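Local coordinates for protein purine nucleoside phosphorylase (Anopheles gambiae, PDB 2P4S) that catalyses the phosphorolytic cleavage of inosine, guanosine and their 2'-deoxy forms to free purine bases and pentose 1-phosphates in purine salvage, at residues Glu97-Leu102 against His189-Thr194; Phe133-Glu136 against His140-Val143; Leu153-Leu158 against Pro162-Gln167; Asn249-Lys254 against His308-Ala313; Lys260-Gln265 against Val360-Lys365. One frame throughout, in Å; residues are numbered along the deposited sequence.

Contact 1. Residues Glu97-Leu102 against His189-Thr194; sequences EIATYL and HLIGCT
A99 and L102 of helix 92-105 meet L190 and I191 in a small, wholly apolar contact between the flank of one helix and the last turn of another, helix 178-191. The contact is buried, and its centre lies about 18 Å from the centre of the chain. The closest pair of CA atoms, those of A99 and I191, are 5.7 Å apart. The A99 methyl touches two neighbouring residues: CB is 3.7 Å from L190 CB and 4.0 Å from I191 CG1. L190 therefore touches A99 with the root of its side chain and not with its branched end. I191 carries CG1 anti to its carbonyl carbon, chi1 -74°, and this branch runs past A99 to put CD1 beside L102. There the side chains cross at about a right angle, with L102 CD1 4.1 Å from I191 CD1. No hydrogen bond joins the segments.

Immediately after I191 the helix is closed by a Schellman motif. G192 takes a positive phi of 108°, and its N bonds back to H189 O at 2.7 Å. The chain then turns off toward strand 195-204. T194 ties down that exit through backbone bonds to K111 and T319. Around the contact, L102 also touches V187 of helix 178-191, and both L102 and I191 rest on F155 of strand 152-158.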
# COMPACT_ATOMS: atom_id res chain seq x y z
N GLU A 97 -28.22 14.35 -7.25
CA GLU A 97 -29.47 13.65 -6.84
C GLU A 97 -29.58 13.58 -5.30
O GLU A 97 -30.63 13.96 -4.70
CB GLU A 97 -29.53 12.19 -7.36
CG GLU A 97 -29.70 11.89 -8.88
CD GLU A 97 -29.62 10.33 -9.18
OE1 GLU A 97 -30.19 9.52 -8.37
OE2 GLU A 97 -29.01 9.92 -10.22
N ILE A 98 -28.53 13.05 -4.66
CA ILE A 98 -28.50 12.89 -3.21
C ILE A 98 -28.61 14.26 -2.53
O ILE A 98 -29.39 14.43 -1.57
CB ILE A 98 -27.20 12.11 -2.72
CG1 ILE A 98 -26.98 10.83 -3.54
CG2 ILE A 98 -27.23 11.89 -1.20
CD1 ILE A 98 -25.66 10.07 -3.22
N ALA A 99 -27.86 15.24 -3.02
CA ALA A 99 -27.90 16.59 -2.40
C ALA A 99 -29.35 17.15 -2.48
O ALA A 99 -29.93 17.59 -1.47
CB ALA A 99 -26.90 17.55 -3.08
N THR A 100 -29.92 17.11 -3.70
CA THR A 100 -31.28 17.62 -4.00
C THR A 100 -32.31 16.91 -3.13
O THR A 100 -33.16 17.59 -2.54
CB THR A 100 -31.62 17.54 -5.50
OG1 THR A 100 -30.81 18.49 -6.21
CG2 THR A 100 -33.08 17.92 -5.74
N TYR A 101 -32.18 15.58 -3.02
CA TYR A 101 -33.03 14.78 -2.14
C TYR A 101 -33.11 15.35 -0.73
O TYR A 101 -34.19 15.46 -0.13
CB TYR A 101 -32.53 13.32 -2.07
CG TYR A 101 -33.34 12.46 -1.15
CD1 TYR A 101 -34.49 11.80 -1.62
CD2 TYR A 101 -32.99 12.32 0.19
CE1 TYR A 101 -35.27 11.02 -0.77
CE2 TYR A 101 -33.75 11.55 1.06
CZ TYR A 101 -34.91 10.89 0.56
OH TYR A 101 -35.69 10.15 1.44
N LEU A 102 -31.96 15.66 -0.16
CA LEU A 102 -31.92 16.20 1.21
C LEU A 102 -32.37 17.68 1.25
O LEU A 102 -33.07 18.08 2.15
CB LEU A 102 -30.49 16.04 1.76
CG LEU A 102 -29.97 14.58 1.90
CD1 LEU A 102 -28.43 14.50 2.00
CD2 LEU A 102 -30.63 13.96 3.11
N HIS A 189 -20.59 19.45 0.22
CA HIS A 189 -20.19 20.53 -0.65
C HIS A 189 -21.36 20.98 -1.56
O HIS A 189 -21.69 22.17 -1.65
CB HIS A 189 -18.99 20.05 -1.48
CG HIS A 189 -18.66 20.92 -2.66
ND1 HIS A 189 -18.17 22.21 -2.54
CD2 HIS A 189 -18.67 20.65 -3.99
CE1 HIS A 189 -17.95 22.70 -3.74
NE2 HIS A 189 -18.23 21.77 -4.64
N LEU A 190 -21.98 20.01 -2.25
CA LEU A 190 -23.07 20.31 -3.16
C LEU A 190 -24.24 21.01 -2.44
O LEU A 190 -24.87 21.88 -3.00
CB LEU A 190 -23.55 19.04 -3.85
CG LEU A 190 -22.60 18.44 -4.89
CD1 LEU A 190 -23.25 17.18 -5.48
CD2 LEU A 190 -22.23 19.48 -5.98
N ILE A 191 -24.48 20.63 -1.19
CA ILE A 191 -25.43 21.31 -0.31
C ILE A 191 -24.99 22.74 0.11
O ILE A 191 -25.83 23.50 0.57
CB ILE A 191 -25.69 20.42 0.92
CG1 ILE A 191 -26.60 19.24 0.51
CG2 ILE A 191 -26.18 21.22 2.17
CD1 ILE A 191 -26.68 18.15 1.55
N GLY A 192 -23.70 23.07 -0.03
CA GLY A 192 -23.17 24.36 0.35
C GLY A 192 -22.29 24.43 1.59
O GLY A 192 -21.94 25.52 1.99
N CYS A 193 -21.93 23.31 2.23
CA CYS A 193 -20.88 23.33 3.28
C CYS A 193 -19.56 23.85 2.73
O CYS A 193 -19.07 23.35 1.69
CB CYS A 193 -20.68 21.96 3.93
SG CYS A 193 -22.13 21.32 4.76
N THR A 194 -18.98 24.84 3.43
CA THR A 194 -17.68 25.42 3.08
C THR A 194 -16.60 24.79 3.96
O THR A 194 -15.42 24.82 3.64
CB THR A 194 -17.63 27.00 3.27
OG1 THR A 194 -18.07 27.31 4.58
CG2 THR A 194 -18.52 27.77 2.26

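Contact 2. Residues Phe133-Glu136 against His140-Val143; sequences FDYE and HFPV
The Y135 and F141 rings meet obliquely, with centroids 5.3 Å apart and planes at 52°. The nearest atoms are Y135 CD1 and F141 CD2, at 3.6 Å. P142 O also approaches the Y135 side chain obliquely, 3.4 Å from Y135 CB. The contact closes the start of the connection from strand 130-134 to strand 152-158, antiparallel neighbours in the mixed sheet. Y135 CG is anti to the carbonyl carbon, chi1 -67°, which directs the ring toward the returning segment. Its hydroxyl bonds to G168 O, and its ring also meets that of F170, a phosphate-site residue. F141 also packs against M183 and P184 of helix 178-191.

No direct hydrogen bond joins the segments, but one water lies within bonding distance of both backbones. It is 2.8 Å from Y135 O and 2.6 Å from F141 O, and these carbonyls compete with other acceptors for its protons. Y135 O also has F141 CB close by, at 3.4 Å. At the exposed end E136 is bent at chi2, 72°, and brings its carboxylate back across V143. E136 OE2 ends 3.6 Å from the methyl carbon V143 CG1.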
# COMPACT_ATOMS: atom_id res chain seq x y z
N PHE A 133 -32.07 11.99 9.08
CA PHE A 133 -32.25 11.00 8.01
C PHE A 133 -31.45 9.74 8.27
O PHE A 133 -30.23 9.77 8.17
CB PHE A 133 -31.81 11.53 6.64
CG PHE A 133 -32.49 12.78 6.21
CD1 PHE A 133 -33.59 12.71 5.33
CD2 PHE A 133 -32.03 14.03 6.64
CE1 PHE A 133 -34.22 13.88 4.91
CE2 PHE A 133 -32.66 15.21 6.24
CZ PHE A 133 -33.76 15.14 5.38
N ASP A 134 -32.13 8.62 8.56
CA ASP A 134 -31.44 7.34 8.62
C ASP A 134 -30.73 7.11 7.30
O ASP A 134 -31.29 7.42 6.25
CB ASP A 134 -32.41 6.20 8.92
CG ASP A 134 -32.83 6.18 10.38
OD1 ASP A 134 -32.43 7.12 11.10
OD2 ASP A 134 -33.55 5.24 10.80
N TYR A 135 -29.48 6.62 7.36
CA TYR A 135 -28.70 6.33 6.13
C TYR A 135 -29.41 5.39 5.19
O TYR A 135 -29.27 5.52 3.98
CB TYR A 135 -27.29 5.79 6.41
CG TYR A 135 -26.32 6.77 7.08
CD1 TYR A 135 -26.56 8.17 7.08
CD2 TYR A 135 -25.15 6.30 7.71
CE1 TYR A 135 -25.67 9.08 7.69
CE2 TYR A 135 -24.25 7.18 8.34
CZ TYR A 135 -24.52 8.55 8.33
OH TYR A 135 -23.66 9.37 8.94
N GLU A 136 -30.15 4.43 5.75
CA GLU A 136 -30.97 3.46 4.99
C GLU A 136 -31.94 4.09 3.98
O GLU A 136 -32.19 3.52 2.93
CB GLU A 136 -31.80 2.59 5.96
CG GLU A 136 -31.02 1.51 6.72
CD GLU A 136 -30.05 2.05 7.86
OE1 GLU A 136 -30.17 3.21 8.36
OE2 GLU A 136 -29.15 1.26 8.26
N HIS A 140 -28.78 5.94 -2.50
CA HIS A 140 -27.37 5.58 -2.79
C HIS A 140 -26.43 5.64 -1.60
O HIS A 140 -25.22 5.61 -1.77
CB HIS A 140 -26.78 6.47 -3.91
CG HIS A 140 -27.60 6.49 -5.15
ND1 HIS A 140 -27.76 5.37 -5.94
CD2 HIS A 140 -28.33 7.47 -5.72
CE1 HIS A 140 -28.55 5.67 -6.96
NE2 HIS A 140 -28.90 6.94 -6.85
N PHE A 141 -26.98 5.74 -0.40
CA PHE A 141 -26.14 5.89 0.76
C PHE A 141 -25.66 4.53 1.34
O PHE A 141 -26.46 3.58 1.47
CB PHE A 141 -26.86 6.68 1.83
CG PHE A 141 -26.12 7.91 2.26
CD1 PHE A 141 -25.89 8.93 1.35
CD2 PHE A 141 -25.69 8.07 3.55
CE1 PHE A 141 -25.22 10.10 1.73
CE2 PHE A 141 -24.98 9.26 3.95
CZ PHE A 141 -24.77 10.26 3.02
N PRO A 142 -24.36 4.45 1.70
CA PRO A 142 -23.88 3.30 2.46
C PRO A 142 -24.51 3.33 3.84
O PRO A 142 -25.09 4.33 4.27
CB PRO A 142 -22.36 3.55 2.58
CG PRO A 142 -22.03 4.60 1.59
CD PRO A 142 -23.29 5.42 1.41
N VAL A 143 -24.42 2.21 4.54
CA VAL A 143 -24.88 2.15 5.91
C VAL A 143 -23.69 1.89 6.84
O VAL A 143 -22.70 1.25 6.45
CB VAL A 143 -25.99 1.08 6.08
CG1 VAL A 143 -27.26 1.43 5.17
CG2 VAL A 143 -25.46 -0.32 5.80
O HOH W 1 -29.03 3.74 1.81

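Contact 3. Residues Leu153-Leu158 against Pro162-Gln167; sequences LVFGYL and PVMCMQ
V154 and C165 bond to each other twice through their backbones, and G156 and V163 do the same. V154 N reaches C165 O at 2.9 Å and C165 N returns to V154 O at 2.8 Å. In the second pair V163 N to G156 O is 2.8 Å, while G156 N to V163 O is longer, 3.1 Å. This is an antiparallel beta hairpin of strands 152-158 and 161-167. The short strand axes run at 139°, so the ladder is clearly twisted. L153-M166, F155-M164 and Y157-P162 are its non-hydrogen-bonded pairs. The hairpin is built into the mixed sheet: strand 130-134 pairs with its first strand and strand 112-116 with its second.

L153, F155, Y157, P162, M164 and M166 project to one face, which helix 178-191 covers in part through P184, M188 and I191. V154, V163 and C165 project to the other, where A124 of helix 122-125 packs on V154 and C165. L158 CB rests near V163 CG1 beyond the last bonded pair.

F155 and M164 lie side by side and point the same way. M164 has CG anti to the backbone N, chi1 -167°, which lays its chain over the phenyl ring. M164 CG makes a CH-pi contact over one face, 3.9 Å from the F155 centroid. M164 SD adds an oblique Met-aromatic contact and comes 3.8 Å from F155 CE1.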
# COMPACT_ATOMS: atom_id res chain seq x y z
N LEU A 153 -27.92 11.10 9.13
CA LEU A 153 -27.56 12.43 8.75
C LEU A 153 -28.49 13.44 9.48
O LEU A 153 -29.72 13.36 9.35
CB LEU A 153 -27.65 12.55 7.23
CG LEU A 153 -26.99 13.74 6.56
CD1 LEU A 153 -25.51 13.89 7.04
CD2 LEU A 153 -27.05 13.57 5.07
N VAL A 154 -27.90 14.30 10.31
CA VAL A 154 -28.68 15.18 11.17
C VAL A 154 -28.41 16.64 10.76
O VAL A 154 -27.26 17.10 10.78
CB VAL A 154 -28.38 14.96 12.68
CG1 VAL A 154 -29.41 15.61 13.53
CG2 VAL A 154 -28.42 13.51 13.02
N PHE A 155 -29.46 17.34 10.33
CA PHE A 155 -29.34 18.77 10.00
C PHE A 155 -29.92 19.45 11.20
O PHE A 155 -31.02 19.15 11.58
CB PHE A 155 -30.16 19.12 8.76
CG PHE A 155 -29.60 18.59 7.47
CD1 PHE A 155 -28.93 19.45 6.58
CD2 PHE A 155 -29.79 17.25 7.09
CE1 PHE A 155 -28.40 18.97 5.35
CE2 PHE A 155 -29.28 16.77 5.89
CZ PHE A 155 -28.59 17.65 4.99
N GLY A 156 -29.18 20.34 11.85
CA GLY A 156 -29.67 20.97 13.09
C GLY A 156 -28.81 22.17 13.45
O GLY A 156 -27.84 22.48 12.75
N TYR A 157 -29.17 22.83 14.55
CA TYR A 157 -28.46 23.98 15.10
C TYR A 157 -27.51 23.56 16.22
O TYR A 157 -27.94 22.96 17.24
CB TYR A 157 -29.45 25.07 15.58
CG TYR A 157 -30.22 25.70 14.44
CD1 TYR A 157 -29.74 26.82 13.81
CD2 TYR A 157 -31.43 25.14 13.97
CE1 TYR A 157 -30.43 27.42 12.71
CE2 TYR A 157 -32.15 25.72 12.86
CZ TYR A 157 -31.64 26.87 12.25
OH TYR A 157 -32.27 27.50 11.16
N LEU A 158 -26.23 23.84 16.01
CA LEU A 158 -25.23 23.68 17.09
C LEU A 158 -24.93 25.06 17.75
O LEU A 158 -24.26 25.90 17.15
CB LEU A 158 -23.94 23.03 16.57
CG LEU A 158 -22.93 22.56 17.62
CD1 LEU A 158 -23.55 21.59 18.61
CD2 LEU A 158 -21.74 21.91 16.98
N PRO A 162 -26.39 26.52 12.08
CA PRO A 162 -26.79 25.35 11.28
C PRO A 162 -25.58 24.51 10.83
O PRO A 162 -24.61 25.02 10.17
CB PRO A 162 -27.51 25.97 10.07
CG PRO A 162 -27.06 27.37 10.01
CD PRO A 162 -26.70 27.79 11.40
N VAL A 163 -25.66 23.23 11.19
CA VAL A 163 -24.66 22.21 10.80
C VAL A 163 -25.37 21.01 10.14
O VAL A 163 -26.59 20.85 10.24
CB VAL A 163 -23.74 21.76 12.02
CG1 VAL A 163 -23.05 22.95 12.70
CG2 VAL A 163 -24.53 21.00 13.07
N MET A 164 -24.57 20.23 9.43
CA MET A 164 -24.96 18.96 8.84
C MET A 164 -24.01 17.93 9.48
O MET A 164 -22.80 18.00 9.33
CB MET A 164 -24.65 19.02 7.36
CG MET A 164 -25.25 17.93 6.57
SD MET A 164 -24.71 18.15 4.89
CE MET A 164 -24.65 19.86 4.74
N CYS A 165 -24.57 16.96 10.18
CA CYS A 165 -23.80 16.10 11.01
C CYS A 165 -23.96 14.59 10.65
O CYS A 165 -25.08 14.04 10.66
CB CYS A 165 -24.20 16.44 12.43
SG CYS A 165 -23.24 15.58 13.57
N MET A 166 -22.86 13.96 10.23
CA MET A 166 -22.80 12.51 10.07
C MET A 166 -22.65 11.83 11.40
O MET A 166 -21.55 11.79 11.98
CB MET A 166 -21.68 12.07 9.16
CG MET A 166 -22.04 12.12 7.70
SD MET A 166 -20.62 11.65 6.69
CE MET A 166 -20.59 9.85 6.80
N GLN A 167 -23.75 11.33 11.92
CA GLN A 167 -23.72 10.58 13.15
C GLN A 167 -23.38 9.13 12.85
O GLN A 167 -24.29 8.29 12.59
CB GLN A 167 -25.05 10.69 13.88
CG GLN A 167 -24.97 10.14 15.29
CD GLN A 167 -26.32 10.19 15.98
OE1 GLN A 167 -27.36 10.28 15.32
NE2 GLN A 167 -26.32 10.11 17.31

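Contact 4. Residues Asn249-Lys254 against His308-Ala313; sequences NTYDPK and HEIITA
I310 lies across the hydroxyl end of Y251 and beside T250. Its gamma branches share the phenol: CG1 and CG2 are each 3.7 Å from Y251 OH. I310 CD1 reaches the ring at Y251 CE1, 3.7 Å away, in an oblique approach. I310 is bent at chi2, -76°, and this bend keeps CD1 near the ring. I310 CG2 is also directed at T250 CG2; that pair is modelled tighter than normal van der Waals contact, so its exact spacing is doubtful. T250 CG2 in turn lies over the rim of one face of the Y251 ring. No hydrogen bond crosses the contact. The polar ends are served by other partners: T250 OG1 bonds to M247 O and Y251 OH to H220 ND1.

The segments differ in form. Residues 249-252 lead into helix 253-265, where D252 is the N-cap and its OD2 takes the backbone N of L255. Helix 307-315 carries I310. In it, H308 O accepts both T312 N at 3.1 Å and T312 OG1 at 2.8 Å.

Next to I310 on this helix, E309 makes a salt bridge to R169, a phosphate-binding residue. The I310 side chain is about 8 Å from that of R169. This is apolar packing near the phosphate site, on a helix whose E309 probably helps to position R169 as a second-shell residue.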
# COMPACT_ATOMS: atom_id res chain seq x y z
N ASN A 249 -1.37 23.45 4.27
CA ASN A 249 -2.44 24.00 5.11
C ASN A 249 -3.79 23.31 4.93
O ASN A 249 -4.83 23.92 5.14
CB ASN A 249 -2.58 25.52 4.91
CG ASN A 249 -1.24 26.25 5.01
OD1 ASN A 249 -0.40 25.93 5.87
ND2 ASN A 249 -1.02 27.17 4.11
N THR A 250 -3.77 22.03 4.59
CA THR A 250 -5.00 21.21 4.51
C THR A 250 -5.73 21.25 5.82
O THR A 250 -6.96 21.45 5.85
CB THR A 250 -4.66 19.76 4.15
OG1 THR A 250 -4.25 19.71 2.79
CG2 THR A 250 -5.83 18.80 4.36
N TYR A 251 -5.01 21.02 6.91
CA TYR A 251 -5.59 21.13 8.25
C TYR A 251 -5.39 22.59 8.70
O TYR A 251 -4.27 23.01 8.97
CB TYR A 251 -4.96 20.12 9.22
CG TYR A 251 -5.26 18.71 8.80
CD1 TYR A 251 -6.48 18.11 9.09
CD2 TYR A 251 -4.32 17.98 8.06
CE1 TYR A 251 -6.77 16.80 8.66
CE2 TYR A 251 -4.58 16.68 7.63
CZ TYR A 251 -5.80 16.10 7.94
OH TYR A 251 -6.03 14.80 7.52
N ASP A 252 -6.48 23.35 8.75
CA ASP A 252 -6.38 24.82 8.73
C ASP A 252 -5.61 25.38 9.94
O ASP A 252 -6.03 25.17 11.07
CB ASP A 252 -7.76 25.45 8.58
CG ASP A 252 -7.67 26.95 8.33
OD1 ASP A 252 -7.33 27.35 7.18
OD2 ASP A 252 -7.91 27.70 9.31
N PRO A 253 -4.45 26.02 9.71
CA PRO A 253 -3.65 26.54 10.85
C PRO A 253 -4.41 27.48 11.80
O PRO A 253 -4.28 27.34 13.02
CB PRO A 253 -2.47 27.24 10.15
CG PRO A 253 -2.33 26.50 8.88
CD PRO A 253 -3.77 26.25 8.42
N LYS A 254 -5.22 28.37 11.25
CA LYS A 254 -6.00 29.30 12.06
C LYS A 254 -7.05 28.64 12.90
O LYS A 254 -7.26 29.05 14.04
CB LYS A 254 -6.66 30.35 11.18
CG LYS A 254 -5.79 31.46 10.67
CD LYS A 254 -6.60 32.20 9.62
CE LYS A 254 -6.11 33.61 9.39
NZ LYS A 254 -7.13 34.36 8.53
N HIS A 308 -9.02 10.27 3.71
CA HIS A 308 -9.69 10.30 2.40
C HIS A 308 -10.89 11.22 2.38
O HIS A 308 -11.20 11.79 1.35
CB HIS A 308 -10.08 8.86 1.94
CG HIS A 308 -10.68 8.02 3.03
ND1 HIS A 308 -9.92 7.35 3.96
CD2 HIS A 308 -11.98 7.80 3.37
CE1 HIS A 308 -10.72 6.75 4.83
NE2 HIS A 308 -11.97 7.04 4.51
N GLU A 309 -11.59 11.35 3.50
CA GLU A 309 -12.60 12.40 3.66
C GLU A 309 -12.01 13.83 3.52
O GLU A 309 -12.56 14.71 2.83
CB GLU A 309 -13.30 12.24 5.03
CG GLU A 309 -14.09 10.94 5.19
CD GLU A 309 -14.20 10.48 6.64
OE1 GLU A 309 -13.77 11.22 7.55
OE2 GLU A 309 -14.74 9.38 6.90
N ILE A 310 -10.93 14.08 4.26
CA ILE A 310 -10.16 15.32 4.15
C ILE A 310 -9.64 15.58 2.74
O ILE A 310 -9.73 16.69 2.27
CB ILE A 310 -8.99 15.34 5.20
CG1 ILE A 310 -9.58 15.31 6.64
CG2 ILE A 310 -8.10 16.57 4.99
CD1 ILE A 310 -10.19 16.68 7.14
N ILE A 311 -9.11 14.58 2.05
CA ILE A 311 -8.60 14.77 0.70
C ILE A 311 -9.72 15.15 -0.28
O ILE A 311 -9.57 16.03 -1.16
CB ILE A 311 -7.87 13.48 0.24
CG1 ILE A 311 -6.53 13.36 0.95
CG2 ILE A 311 -7.66 13.43 -1.26
CD1 ILE A 311 -5.76 12.07 0.56
N THR A 312 -10.86 14.48 -0.14
CA THR A 312 -12.06 14.84 -0.91
C THR A 312 -12.53 16.28 -0.61
O THR A 312 -12.90 17.00 -1.50
CB THR A 312 -13.18 13.82 -0.63
OG1 THR A 312 -12.68 12.49 -0.94
CG2 THR A 312 -14.41 14.13 -1.46
N ALA A 313 -12.53 16.67 0.66
CA ALA A 313 -12.90 18.02 1.06
C ALA A 313 -11.99 19.07 0.42
O ALA A 313 -12.46 20.06 -0.11
CB ALA A 313 -12.86 18.16 2.55

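Contact 5. Residues Lys260-Gln265 against Val360-Lys365; sequences KVIARQ and VSRIVK
I262 and R362 have the nearest CA atoms, 6.9 Å apart, of two helical segments whose axes come within 10.0 Å and run at 135°, midway between perpendicular and antiparallel. I262 fills the middle of the contact. Its CG1 and CG2 both rest on R362 CB, 3.9 Å from each. Its CD1 reaches further and lies 3.7 Å from I363 CG1, where the two isoleucines cross at about a right angle. I262 CD1 also sits close to the I363 backbone N.

Q265, one turn on from I262, works at the exposed side. R362 is extended from CG to NE, and this carries the guanidinium past I262 to the amide. R362 NH1 donates to Q265 OE1 at 3.3 Å. The oxygen lies at the guanidinium edge, in its plane. From the amide side the donor stands 48° out of the carbonyl plane, away from a lone pair, and the two flat groups are turned 59° against each other. The other side of R362 forms a salt bridge from NE to E358 in the preceding turn of its own helix.

The contact joins helix 253-265 to helix 353-370, two helices of the alpha/beta fold. V360 and V364 of the latter pack on L158 of strand 152-158.

The chemistry is thus mixed. The inner part is aliphatic, held by the isoleucines. At the exposed side a long bond to a neutral amide supplements the ion pair with E358, which probably does more to fix the guanidinium.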
# COMPACT_ATOMS: atom_id res chain seq x y z
N LYS A 260 -6.80 25.82 20.30
CA LYS A 260 -5.91 25.93 21.44
C LYS A 260 -6.39 27.01 22.44
O LYS A 260 -6.23 26.87 23.64
CB LYS A 260 -4.48 26.23 20.98
CG LYS A 260 -3.81 25.12 20.18
CD LYS A 260 -2.52 25.62 19.50
CE LYS A 260 -1.76 24.47 18.86
NZ LYS A 260 -0.51 24.88 18.06
N VAL A 261 -6.98 28.08 21.91
CA VAL A 261 -7.60 29.13 22.70
C VAL A 261 -8.86 28.64 23.42
O VAL A 261 -9.01 28.86 24.64
CB VAL A 261 -7.93 30.36 21.81
CG1 VAL A 261 -8.67 31.42 22.63
CG2 VAL A 261 -6.63 30.94 21.18
N ILE A 262 -9.74 27.92 22.68
CA ILE A 262 -10.89 27.27 23.26
C ILE A 262 -10.48 26.26 24.33
O ILE A 262 -11.09 26.20 25.39
CB ILE A 262 -11.75 26.55 22.12
CG1 ILE A 262 -12.33 27.59 21.14
CG2 ILE A 262 -12.75 25.58 22.74
CD1 ILE A 262 -12.57 27.07 19.69
N ALA A 263 -9.45 25.46 24.07
CA ALA A 263 -9.01 24.46 25.05
C ALA A 263 -8.78 25.10 26.39
O ALA A 263 -9.22 24.58 27.42
CB ALA A 263 -7.73 23.72 24.59
N ARG A 264 -8.06 26.23 26.40
CA ARG A 264 -7.84 26.91 27.68
C ARG A 264 -9.14 27.55 28.28
O ARG A 264 -9.35 27.48 29.50
CB ARG A 264 -6.65 27.91 27.62
CG ARG A 264 -6.29 28.39 29.01
CD ARG A 264 -4.98 29.08 29.13
NE ARG A 264 -4.86 29.63 30.47
CZ ARG A 264 -4.15 30.71 30.78
NH1 ARG A 264 -3.47 31.41 29.84
NH2 ARG A 264 -4.12 31.09 32.04
N GLN A 265 -10.00 28.15 27.44
CA GLN A 265 -11.31 28.67 27.91
C GLN A 265 -12.15 27.62 28.65
O GLN A 265 -12.80 27.95 29.62
CB GLN A 265 -12.15 29.24 26.77
CG GLN A 265 -11.54 30.47 26.07
CD GLN A 265 -12.28 30.77 24.74
OE1 GLN A 265 -13.14 29.97 24.28
NE2 GLN A 265 -11.96 31.92 24.13
N VAL A 360 -16.44 21.39 20.19
CA VAL A 360 -16.87 21.48 18.79
C VAL A 360 -17.80 22.69 18.51
O VAL A 360 -17.70 23.36 17.47
CB VAL A 360 -17.49 20.15 18.29
CG1 VAL A 360 -18.16 20.34 16.89
CG2 VAL A 360 -16.38 19.08 18.21
N SER A 361 -18.69 22.94 19.45
CA SER A 361 -19.63 24.06 19.40
C SER A 361 -18.93 25.43 19.35
O SER A 361 -19.30 26.31 18.56
CB SER A 361 -20.54 23.91 20.63
OG SER A 361 -21.43 24.97 20.68
N ARG A 362 -17.88 25.60 20.14
CA ARG A 362 -17.02 26.79 20.04
C ARG A 362 -16.23 26.95 18.75
O ARG A 362 -16.09 28.08 18.27
CB ARG A 362 -16.14 26.92 21.27
CG ARG A 362 -16.98 27.10 22.49
CD ARG A 362 -16.22 27.62 23.65
NE ARG A 362 -17.11 27.66 24.83
CZ ARG A 362 -16.90 28.42 25.90
NH1 ARG A 362 -15.82 29.20 25.97
NH2 ARG A 362 -17.76 28.38 26.92
N ILE A 363 -15.72 25.85 18.16
CA ILE A 363 -15.13 25.92 16.79
C ILE A 363 -16.11 26.36 15.71
O ILE A 363 -15.79 27.21 14.88
CB ILE A 363 -14.39 24.61 16.34
CG1 ILE A 363 -12.95 24.61 16.90
CG2 ILE A 363 -14.21 24.54 14.80
CD1 ILE A 363 -12.84 23.63 18.00
N VAL A 364 -17.30 25.77 15.71
CA VAL A 364 -18.33 26.11 14.72
C VAL A 364 -18.73 27.59 14.90
O VAL A 364 -18.93 28.34 13.90
CB VAL A 364 -19.56 25.15 14.89
CG1 VAL A 364 -20.78 25.67 14.10
CG2 VAL A 364 -19.19 23.75 14.46
N LYS A 365 -18.87 28.01 16.16
CA LYS A 365 -19.16 29.42 16.47
C LYS A 365 -18.07 30.36 15.92
O LYS A 365 -18.39 31.39 15.35
CB LYS A 365 -19.36 29.58 17.97
CG LYS A 365 -19.35 31.05 18.50
CD LYS A 365 -19.11 31.03 20.04
CE LYS A 365 -19.64 32.33 20.70
NZ LYS A 365 -18.66 33.45 20.58

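Contacts 1, 2 and 3 form one continuous region. Contacts 2 and 3 are nested in the loop closed by contact 1. L102 CD2 packs on F133 CG at 3.8 Å, and I191 CD1 on F155 CZ at 4.0 Å. F133 N probably bonds to L153 O, at 2.7 Å. Contact 5 reaches the same sheet from elsewhere: V364 CG1 lies 3.8 Å from V163 CG1 of contact 3. Contact 4 touches none of the others but shares helix 253-265 with contact 5. Toward the active site, the side chains of Y135 and M166 are each about 4 Å from that of phosphate-binding F170 and about 13 Å from the bound inhibitor. Contact 5 lies away from the annotated sites.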